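Local coordinates for protein of unknown function with a Fic domain (Bacteroides thetaiotaomicron VPI-5482, PDB 3CUC), which is of unknown function but carries a Fic/DOC family domain within a largely helical chain, at residues A[216-229]-A[258-270]. Numbering follows the deposited sequence.
Sequences YPMIVIHSEDKSNY and FVNYLSSCLIRSL
Tyr216 offers a ring edge to Leu266 CD2, beginning a contact in which an extended connection of the mainly helical Fic fold, between helices 199-213 and 226-240, runs along helix 256-277. Pro217, lacking an N-H to satisfy, suits this buried place: its CG packs 3.8 Å from Leu270 CD2, and Trp14 of helix 6-16 touches both residues. Selenomethionine Met218 starts its side chain away from the helix and touches Phe32 of helix 22-42, while its carbonyl O accepts a 2.9 Å hydrogen bond from Ser269 OG, a short side chain lying close against the passing backbone. Ile219 fills the middle with two branches. Its CG1 lies between backbone N and carbonyl carbon (chi1 63°), which sends CD1 to Leu262 CD2 (3.6 Å) and Cys265 CB, whereas CG2 rests on Leu266 CA. Ile221 sets CG2 at the ring edge of Tyr261, near OH. At His222 the imidazole edge stands over one guanidinium face of Arg268, the planes 88° apart; Glu35 holds that arginine by a salt bridge. Tyr261 is long enough to reach the start of helix 226-240, where Asp225 OD2 accepts from its OH through the anti lone pair and takes a weak hydrogen bond from Asn228 ND2. Tyr229 CD1 packs 3.7 Å from Tyr261 CE2.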
ATOM      1  N   TYR A 216       0.629 -14.033   1.656  1.00 46.72           N
ATOM      2  CA  TYR A 216       1.800 -13.460   2.298  1.00 47.08           C
ATOM      3  C   TYR A 216       1.336 -12.552   3.425  1.00 47.02           C
ATOM      4  O   TYR A 216       0.240 -12.001   3.360  1.00 47.65           O
ATOM      5  CB  TYR A 216       2.620 -12.642   1.308  1.00 47.99           C
ATOM      6  CG  TYR A 216       3.420 -13.450   0.312  1.00 49.72           C
ATOM      7  CD1 TYR A 216       2.789 -14.280  -0.607  1.00 53.05           C
ATOM      8  CD2 TYR A 216       4.812 -13.354   0.265  1.00 50.54           C
ATOM      9  CE1 TYR A 216       3.522 -15.014  -1.530  1.00 51.20           C
ATOM     10  CE2 TYR A 216       5.554 -14.079  -0.656  1.00 49.08           C
ATOM     11  CZ  TYR A 216       4.908 -14.898  -1.552  1.00 50.46           C
ATOM     12  OH  TYR A 216       5.651 -15.610  -2.461  1.00 51.44           O
ATOM     13  N   PRO A 217       2.171 -12.378   4.459  1.00 46.08           N
ATOM     14  CA  PRO A 217       1.835 -11.391   5.474  1.00 45.87           C
ATOM     15  C   PRO A 217       2.011  -9.996   4.907  1.00 45.88           C
ATOM     16  O   PRO A 217       2.952  -9.750   4.153  1.00 47.54           O
ATOM     17  CB  PRO A 217       2.876 -11.637   6.564  1.00 45.47           C
ATOM     18  CG  PRO A 217       4.032 -12.200   5.843  1.00 45.89           C
ATOM     19  CD  PRO A 217       3.452 -13.038   4.744  1.00 46.06           C
HETATM   20  N   MSE A 218       1.113  -9.092   5.268  1.00 44.86           N
HETATM   21  CA  MSE A 218       1.148  -7.743   4.737  1.00 42.04           C
HETATM   22  C   MSE A 218       2.329  -6.959   5.321  1.00 43.85           C
HETATM   23  O   MSE A 218       2.863  -7.313   6.380  1.00 43.34           O
HETATM   24  CB  MSE A 218      -0.190  -7.057   4.996  1.00 42.00           C
HETATM   25  CG  MSE A 218      -1.291  -7.620   4.122  1.00 41.46           C
HETATM   26 SE   MSE A 218      -3.008  -6.891   4.524  0.75 32.85          SE
HETATM   27  CE  MSE A 218      -3.383  -7.791   6.247  1.00 39.68           C
ATOM     28  N   ILE A 219       2.752  -5.917   4.609  1.00 44.33           N
ATOM     29  CA  ILE A 219       3.944  -5.164   4.996  1.00 45.20           C
ATOM     30  C   ILE A 219       3.620  -3.742   5.452  1.00 45.69           C
ATOM     31  O   ILE A 219       2.571  -3.181   5.116  1.00 46.12           O
ATOM     32  CB  ILE A 219       5.005  -5.118   3.855  1.00 45.41           C
ATOM     33  CG1 ILE A 219       4.476  -4.383   2.621  1.00 44.00           C
ATOM     34  CG2 ILE A 219       5.436  -6.532   3.472  1.00 45.34           C
ATOM     35  CD1 ILE A 219       5.560  -3.846   1.742  1.00 44.57           C
ATOM     36  N   VAL A 220       4.547  -3.180   6.225  1.00 45.48           N
ATOM     37  CA  VAL A 220       4.460  -1.809   6.712  1.00 44.46           C
ATOM     38  C   VAL A 220       5.669  -1.016   6.220  1.00 45.04           C
ATOM     39  O   VAL A 220       6.793  -1.254   6.666  1.00 46.13           O
ATOM     40  CB  VAL A 220       4.465  -1.760   8.259  1.00 43.71           C
ATOM     41  CG1 VAL A 220       4.463  -0.315   8.741  1.00 45.38           C
ATOM     42  CG2 VAL A 220       3.287  -2.510   8.828  1.00 36.73           C
ATOM     43  N   ILE A 221       5.454  -0.084   5.298  1.00 45.45           N
ATOM     44  CA  ILE A 221       6.510   0.871   4.966  1.00 45.97           C
ATOM     45  C   ILE A 221       6.509   1.894   6.098  1.00 47.07           C
ATOM     46  O   ILE A 221       5.517   2.596   6.293  1.00 47.14           O
ATOM     47  CB  ILE A 221       6.291   1.548   3.607  1.00 45.52           C
ATOM     48  CG1 ILE A 221       6.265   0.497   2.493  1.00 45.88           C
ATOM     49  CG2 ILE A 221       7.409   2.542   3.338  1.00 42.36           C
ATOM     50  CD1 ILE A 221       5.840   1.049   1.157  1.00 46.44           C
ATOM     51  N   HIS A 222       7.599   1.931   6.868  1.00 47.95           N
ATOM     52  CA  HIS A 222       7.663   2.747   8.087  1.00 49.03           C
ATOM     53  C   HIS A 222       7.961   4.198   7.751  1.00 49.43           C
ATOM     54  O   HIS A 222       8.845   4.467   6.940  1.00 49.37           O
ATOM     55  CB  HIS A 222       8.728   2.206   9.042  1.00 49.21           C
ATOM     56  CG  HIS A 222       8.371   0.887   9.646  1.00 51.25           C
ATOM     57  ND1 HIS A 222       7.768   0.772  10.881  1.00 57.91           N
ATOM     58  CD2 HIS A 222       8.510  -0.375   9.178  1.00 54.48           C
ATOM     59  CE1 HIS A 222       7.556  -0.504  11.150  1.00 57.63           C
ATOM     60  NE2 HIS A 222       7.997  -1.221  10.132  1.00 58.85           N
ATOM     61  N   SER A 223       7.236   5.129   8.378  1.00 50.08           N
ATOM     62  CA  SER A 223       7.396   6.559   8.055  1.00 51.00           C
ATOM     63  C   SER A 223       8.755   7.125   8.492  1.00 51.05           C
ATOM     64  O   SER A 223       9.211   8.131   7.951  1.00 51.30           O
ATOM     65  CB  SER A 223       6.252   7.408   8.629  1.00 50.95           C
ATOM     66  OG  SER A 223       6.460   7.719   9.995  1.00 55.10           O
ATOM     67  N   GLU A 224       9.406   6.481   9.458  1.00 51.76           N
ATOM     68  CA  GLU A 224      10.787   6.828   9.799  1.00 51.76           C
ATOM     69  C   GLU A 224      11.746   6.593   8.636  1.00 50.18           C
ATOM     70  O   GLU A 224      12.802   7.203   8.577  1.00 51.53           O
ATOM     71  CB  GLU A 224      11.247   6.051  11.030  1.00 52.57           C
ATOM     72  CG  GLU A 224      10.559   6.540  12.298  1.00 59.72           C
ATOM     73  CD  GLU A 224      10.729   5.601  13.472  1.00 67.88           C
ATOM     74  OE1 GLU A 224      10.279   4.433  13.380  1.00 73.66           O
ATOM     75  OE2 GLU A 224      11.295   6.045  14.495  1.00 71.39           O
ATOM     76  N   ASP A 225      11.366   5.723   7.705  1.00 48.99           N
ATOM     77  CA  ASP A 225      12.196   5.405   6.545  1.00 48.46           C
ATOM     78  C   ASP A 225      11.723   6.135   5.271  1.00 48.18           C
ATOM     79  O   ASP A 225      12.033   5.705   4.153  1.00 47.27           O
ATOM     80  CB  ASP A 225      12.182   3.881   6.325  1.00 48.15           C
ATOM     81  CG  ASP A 225      13.360   3.392   5.502  1.00 49.09           C
ATOM     82  OD1 ASP A 225      14.497   3.843   5.763  1.00 46.36           O
ATOM     83  OD2 ASP A 225      13.150   2.549   4.603  1.00 47.68           O
ATOM     84  N   LYS A 226      10.995   7.239   5.446  1.00 48.08           N
ATOM     85  CA  LYS A 226      10.336   7.940   4.333  1.00 48.94           C
ATOM     86  C   LYS A 226      11.291   8.402   3.245  1.00 49.64           C
ATOM     87  O   LYS A 226      11.009   8.243   2.057  1.00 50.84           O
ATOM     88  CB  LYS A 226       9.548   9.156   4.844  1.00 49.29           C
ATOM     89  CG  LYS A 226       8.853   9.983   3.746  1.00 48.87           C
ATOM     90  CD  LYS A 226       7.872  11.005   4.335  1.00 49.28           C
ATOM     91  CE  LYS A 226       7.152  11.783   3.239  1.00 50.92           C
ATOM     92  NZ  LYS A 226       6.272  12.855   3.779  1.00 52.33           N
ATOM     93  N   SER A 227      12.406   8.997   3.644  1.00 49.89           N
ATOM     94  CA  SER A 227      13.351   9.532   2.672  1.00 50.33           C
ATOM     95  C   SER A 227      13.965   8.400   1.846  1.00 49.88           C
ATOM     96  O   SER A 227      14.140   8.530   0.639  1.00 50.39           O
ATOM     97  CB  SER A 227      14.437  10.352   3.366  1.00 49.97           C
ATOM     98  OG  SER A 227      15.269   9.512   4.143  1.00 53.49           O
ATOM     99  N   ASN A 228      14.269   7.287   2.505  1.00 49.66           N
ATOM    100  CA  ASN A 228      14.793   6.107   1.827  1.00 50.00           C
ATOM    101  C   ASN A 228      13.789   5.547   0.810  1.00 50.30           C
ATOM    102  O   ASN A 228      14.144   5.182  -0.308  1.00 50.26           O
ATOM    103  CB  ASN A 228      15.125   5.035   2.859  1.00 50.06           C
ATOM    104  CG  ASN A 228      15.984   3.944   2.294  1.00 51.67           C
ATOM    105  OD1 ASN A 228      17.130   4.184   1.933  1.00 54.72           O
ATOM    106  ND2 ASN A 228      15.440   2.730   2.216  1.00 56.35           N
ATOM    107  N   TYR A 229      12.533   5.483   1.237  1.00 50.49           N
ATOM    108  CA  TYR A 229      11.408   5.036   0.413  1.00 50.19           C
ATOM    109  C   TYR A 229      11.261   5.921  -0.831  1.00 50.59           C
ATOM    110  O   TYR A 229      11.200   5.422  -1.956  1.00 50.37           O
ATOM    111  CB  TYR A 229      10.154   5.062   1.303  1.00 49.64           C
ATOM    112  CG  TYR A 229       8.806   4.824   0.662  1.00 48.02           C
ATOM    113  CD1 TYR A 229       8.617   3.834  -0.296  1.00 47.23           C
ATOM    114  CD2 TYR A 229       7.692   5.554   1.081  1.00 45.64           C
ATOM    115  CE1 TYR A 229       7.360   3.606  -0.852  1.00 49.09           C
ATOM    116  CE2 TYR A 229       6.441   5.337   0.534  1.00 47.71           C
ATOM    117  CZ  TYR A 229       6.284   4.358  -0.432  1.00 48.45           C
ATOM    118  OH  TYR A 229       5.054   4.118  -0.986  1.00 45.74           O
ATOM    119  N   PHE A 258      13.201  -0.982  -6.038  1.00 51.60           N
ATOM    120  CA  PHE A 258      11.957  -0.937  -5.271  1.00 50.96           C
ATOM    121  C   PHE A 258      11.416  -2.337  -5.003  1.00 51.02           C
ATOM    122  O   PHE A 258      10.775  -2.566  -3.975  1.00 52.53           O
ATOM    123  CB  PHE A 258      10.897  -0.085  -5.987  1.00 50.43           C
ATOM    124  CG  PHE A 258       9.607   0.063  -5.216  1.00 49.35           C
ATOM    125  CD1 PHE A 258       9.597   0.640  -3.952  1.00 48.35           C
ATOM    126  CD2 PHE A 258       8.401  -0.371  -5.756  1.00 48.96           C
ATOM    127  CE1 PHE A 258       8.417   0.772  -3.239  1.00 47.67           C
ATOM    128  CE2 PHE A 258       7.213  -0.239  -5.046  1.00 48.85           C
ATOM    129  CZ  PHE A 258       7.222   0.332  -3.787  1.00 48.66           C
ATOM    130  N   VAL A 259      11.657  -3.271  -5.924  1.00 49.98           N
ATOM    131  CA  VAL A 259      11.298  -4.672  -5.685  1.00 48.80           C
ATOM    132  C   VAL A 259      12.091  -5.171  -4.480  1.00 49.03           C
ATOM    133  O   VAL A 259      11.530  -5.796  -3.580  1.00 49.44           O
ATOM    134  CB  VAL A 259      11.556  -5.588  -6.911  1.00 48.16           C
ATOM    135  CG1 VAL A 259      11.115  -7.012  -6.608  1.00 42.49           C
ATOM    136  CG2 VAL A 259      10.824  -5.069  -8.144  1.00 47.91           C
ATOM    137  N   ASN A 260      13.388  -4.866  -4.454  1.00 48.76           N
ATOM    138  CA  ASN A 260      14.227  -5.247  -3.322  1.00 48.69           C
ATOM    139  C   ASN A 260      13.730  -4.608  -2.032  1.00 48.65           C
ATOM    140  O   ASN A 260      13.687  -5.269  -0.991  1.00 48.74           O
ATOM    141  CB  ASN A 260      15.696  -4.882  -3.564  1.00 48.53           C
ATOM    142  CG  ASN A 260      16.347  -5.737  -4.648  1.00 48.87           C
ATOM    143  OD1 ASN A 260      15.897  -6.844  -4.944  1.00 50.05           O
ATOM    144  ND2 ASN A 260      17.417  -5.221  -5.243  1.00 51.58           N
ATOM    145  N   TYR A 261      13.331  -3.337  -2.105  1.00 47.98           N
ATOM    146  CA  TYR A 261      12.841  -2.629  -0.925  1.00 47.94           C
ATOM    147  C   TYR A 261      11.630  -3.318  -0.286  1.00 48.25           C
ATOM    148  O   TYR A 261      11.608  -3.555   0.918  1.00 47.10           O
ATOM    149  CB  TYR A 261      12.491  -1.182  -1.268  1.00 48.14           C
ATOM    150  CG  TYR A 261      12.115  -0.365  -0.048  1.00 48.22           C
ATOM    151  CD1 TYR A 261      12.996  -0.244   1.024  1.00 46.09           C
ATOM    152  CD2 TYR A 261      10.876   0.269   0.045  1.00 46.27           C
ATOM    153  CE1 TYR A 261      12.661   0.489   2.152  1.00 44.85           C
ATOM    154  CE2 TYR A 261      10.534   1.009   1.174  1.00 46.49           C
ATOM    155  CZ  TYR A 261      11.430   1.114   2.221  1.00 46.07           C
ATOM    156  OH  TYR A 261      11.090   1.839   3.336  1.00 47.30           O
ATOM    157  N   LEU A 262      10.631  -3.644  -1.099  1.00 49.54           N
ATOM    158  CA  LEU A 262       9.451  -4.341  -0.600  1.00 50.30           C
ATOM    159  C   LEU A 262       9.830  -5.712  -0.044  1.00 50.53           C
ATOM    160  O   LEU A 262       9.241  -6.174   0.930  1.00 51.30           O
ATOM    161  CB  LEU A 262       8.383  -4.483  -1.695  1.00 50.65           C
ATOM    162  CG  LEU A 262       7.707  -3.203  -2.205  1.00 50.06           C
ATOM    163  CD1 LEU A 262       6.499  -3.555  -3.066  1.00 50.78           C
ATOM    164  CD2 LEU A 262       7.289  -2.292  -1.060  1.00 44.46           C
ATOM    165  N   SER A 263      10.814  -6.359  -0.654  1.00 50.52           N
ATOM    166  CA  SER A 263      11.284  -7.652  -0.162  1.00 50.12           C
ATOM    167  C   SER A 263      11.891  -7.535   1.231  1.00 50.23           C
ATOM    168  O   SER A 263      11.658  -8.392   2.082  1.00 51.03           O
ATOM    169  CB  SER A 263      12.288  -8.265  -1.132  1.00 49.39           C
ATOM    170  OG  SER A 263      11.701  -8.393  -2.413  1.00 49.97           O
ATOM    171  N   SER A 264      12.639  -6.465   1.478  1.00 50.09           N
ATOM    172  CA  SER A 264      13.209  -6.252   2.804  1.00 50.23           C
ATOM    173  C   SER A 264      12.103  -6.009   3.851  1.00 49.87           C
ATOM    174  O   SER A 264      12.227  -6.437   4.999  1.00 49.89           O
ATOM    175  CB  SER A 264      14.224  -5.112   2.784  1.00 49.64           C
ATOM    176  OG  SER A 264      13.599  -3.882   2.474  1.00 53.88           O
ATOM    177  N   CYS A 265      11.018  -5.348   3.455  1.00 49.33           N
ATOM    178  CA  CYS A 265       9.854  -5.229   4.340  1.00 50.14           C
ATOM    179  C   CYS A 265       9.228  -6.582   4.588  1.00 49.61           C
ATOM    180  O   CYS A 265       8.873  -6.902   5.721  1.00 50.91           O
ATOM    181  CB  CYS A 265       8.777  -4.324   3.749  1.00 49.84           C
ATOM    182  SG  CYS A 265       9.361  -2.703   3.327  1.00 56.02           S
ATOM    183  N   LEU A 266       9.073  -7.364   3.520  1.00 48.08           N
ATOM    184  CA  LEU A 266       8.462  -8.678   3.626  1.00 47.03           C
ATOM    185  C   LEU A 266       9.299  -9.576   4.527  1.00 45.47           C
ATOM    186  O   LEU A 266       8.751 -10.381   5.271  1.00 45.27           O
ATOM    187  CB  LEU A 266       8.289  -9.298   2.247  1.00 47.52           C
ATOM    188  CG  LEU A 266       7.493 -10.594   2.182  1.00 49.48           C
ATOM    189  CD1 LEU A 266       6.074 -10.400   2.678  1.00 49.42           C
ATOM    190  CD2 LEU A 266       7.492 -11.084   0.754  1.00 49.51           C
ATOM    191  N   ILE A 267      10.619  -9.414   4.474  1.00 44.52           N
ATOM    192  CA  ILE A 267      11.517 -10.108   5.402  1.00 44.35           C
ATOM    193  C   ILE A 267      11.187  -9.759   6.851  1.00 45.31           C
ATOM    194  O   ILE A 267      11.118 -10.639   7.704  1.00 44.37           O
ATOM    195  CB  ILE A 267      13.011  -9.797   5.111  1.00 44.20           C
ATOM    196  CG1 ILE A 267      13.477 -10.544   3.861  1.00 45.09           C
ATOM    197  CG2 ILE A 267      13.895 -10.202   6.286  1.00 39.77           C
ATOM    198  CD1 ILE A 267      14.877 -10.196   3.428  1.00 42.12           C
ATOM    199  N   ARG A 268      10.967  -8.476   7.119  1.00 47.65           N
ATOM    200  CA  ARG A 268      10.605  -8.030   8.460  1.00 50.10           C
ATOM    201  C   ARG A 268       9.270  -8.629   8.904  1.00 48.05           C
ATOM    202  O   ARG A 268       9.168  -9.113  10.028  1.00 49.03           O
ATOM    203  CB  ARG A 268      10.551  -6.498   8.536  1.00 50.30           C
ATOM    204  CG  ARG A 268      10.459  -5.960   9.971  1.00 55.86           C
ATOM    205  CD  ARG A 268       9.925  -4.520  10.062  1.00 57.85           C
ATOM    206  NE  ARG A 268       9.319  -4.276  11.378  1.00 68.74           N
ATOM    207  CZ  ARG A 268       8.013  -4.124  11.634  1.00 71.98           C
ATOM    208  NH1 ARG A 268       7.090  -4.151  10.666  1.00 69.44           N
ATOM    209  NH2 ARG A 268       7.622  -3.921  12.890  1.00 72.93           N
ATOM    210  N   SER A 269       8.265  -8.608   8.021  1.00 46.83           N
ATOM    211  CA  SER A 269       6.926  -9.143   8.333  1.00 46.11           C
ATOM    212  C   SER A 269       6.980 -10.636   8.594  1.00 46.18           C
ATOM    213  O   SER A 269       6.399 -11.123   9.567  1.00 46.71           O
ATOM    214  CB  SER A 269       5.937  -8.895   7.190  1.00 45.50           C
ATOM    215  OG  SER A 269       5.699  -7.516   6.978  1.00 49.28           O
ATOM    216  N   LEU A 270       7.670 -11.356   7.711  1.00 45.54           N
ATOM    217  CA  LEU A 270       7.832 -12.794   7.849  1.00 44.98           C
ATOM    218  C   LEU A 270       8.514 -13.145   9.169  1.00 45.73           C
ATOM    219  O   LEU A 270       8.085 -14.063   9.870  1.00 46.07           O
ATOM    220  CB  LEU A 270       8.620 -13.363   6.661  1.00 44.38           C
ATOM    221  CG  LEU A 270       7.832 -13.529   5.356  1.00 42.28           C
ATOM    222  CD1 LEU A 270       8.775 -13.742   4.188  1.00 35.71           C
ATOM    223  CD2 LEU A 270       6.823 -14.686   5.457  1.00 35.13           C
TER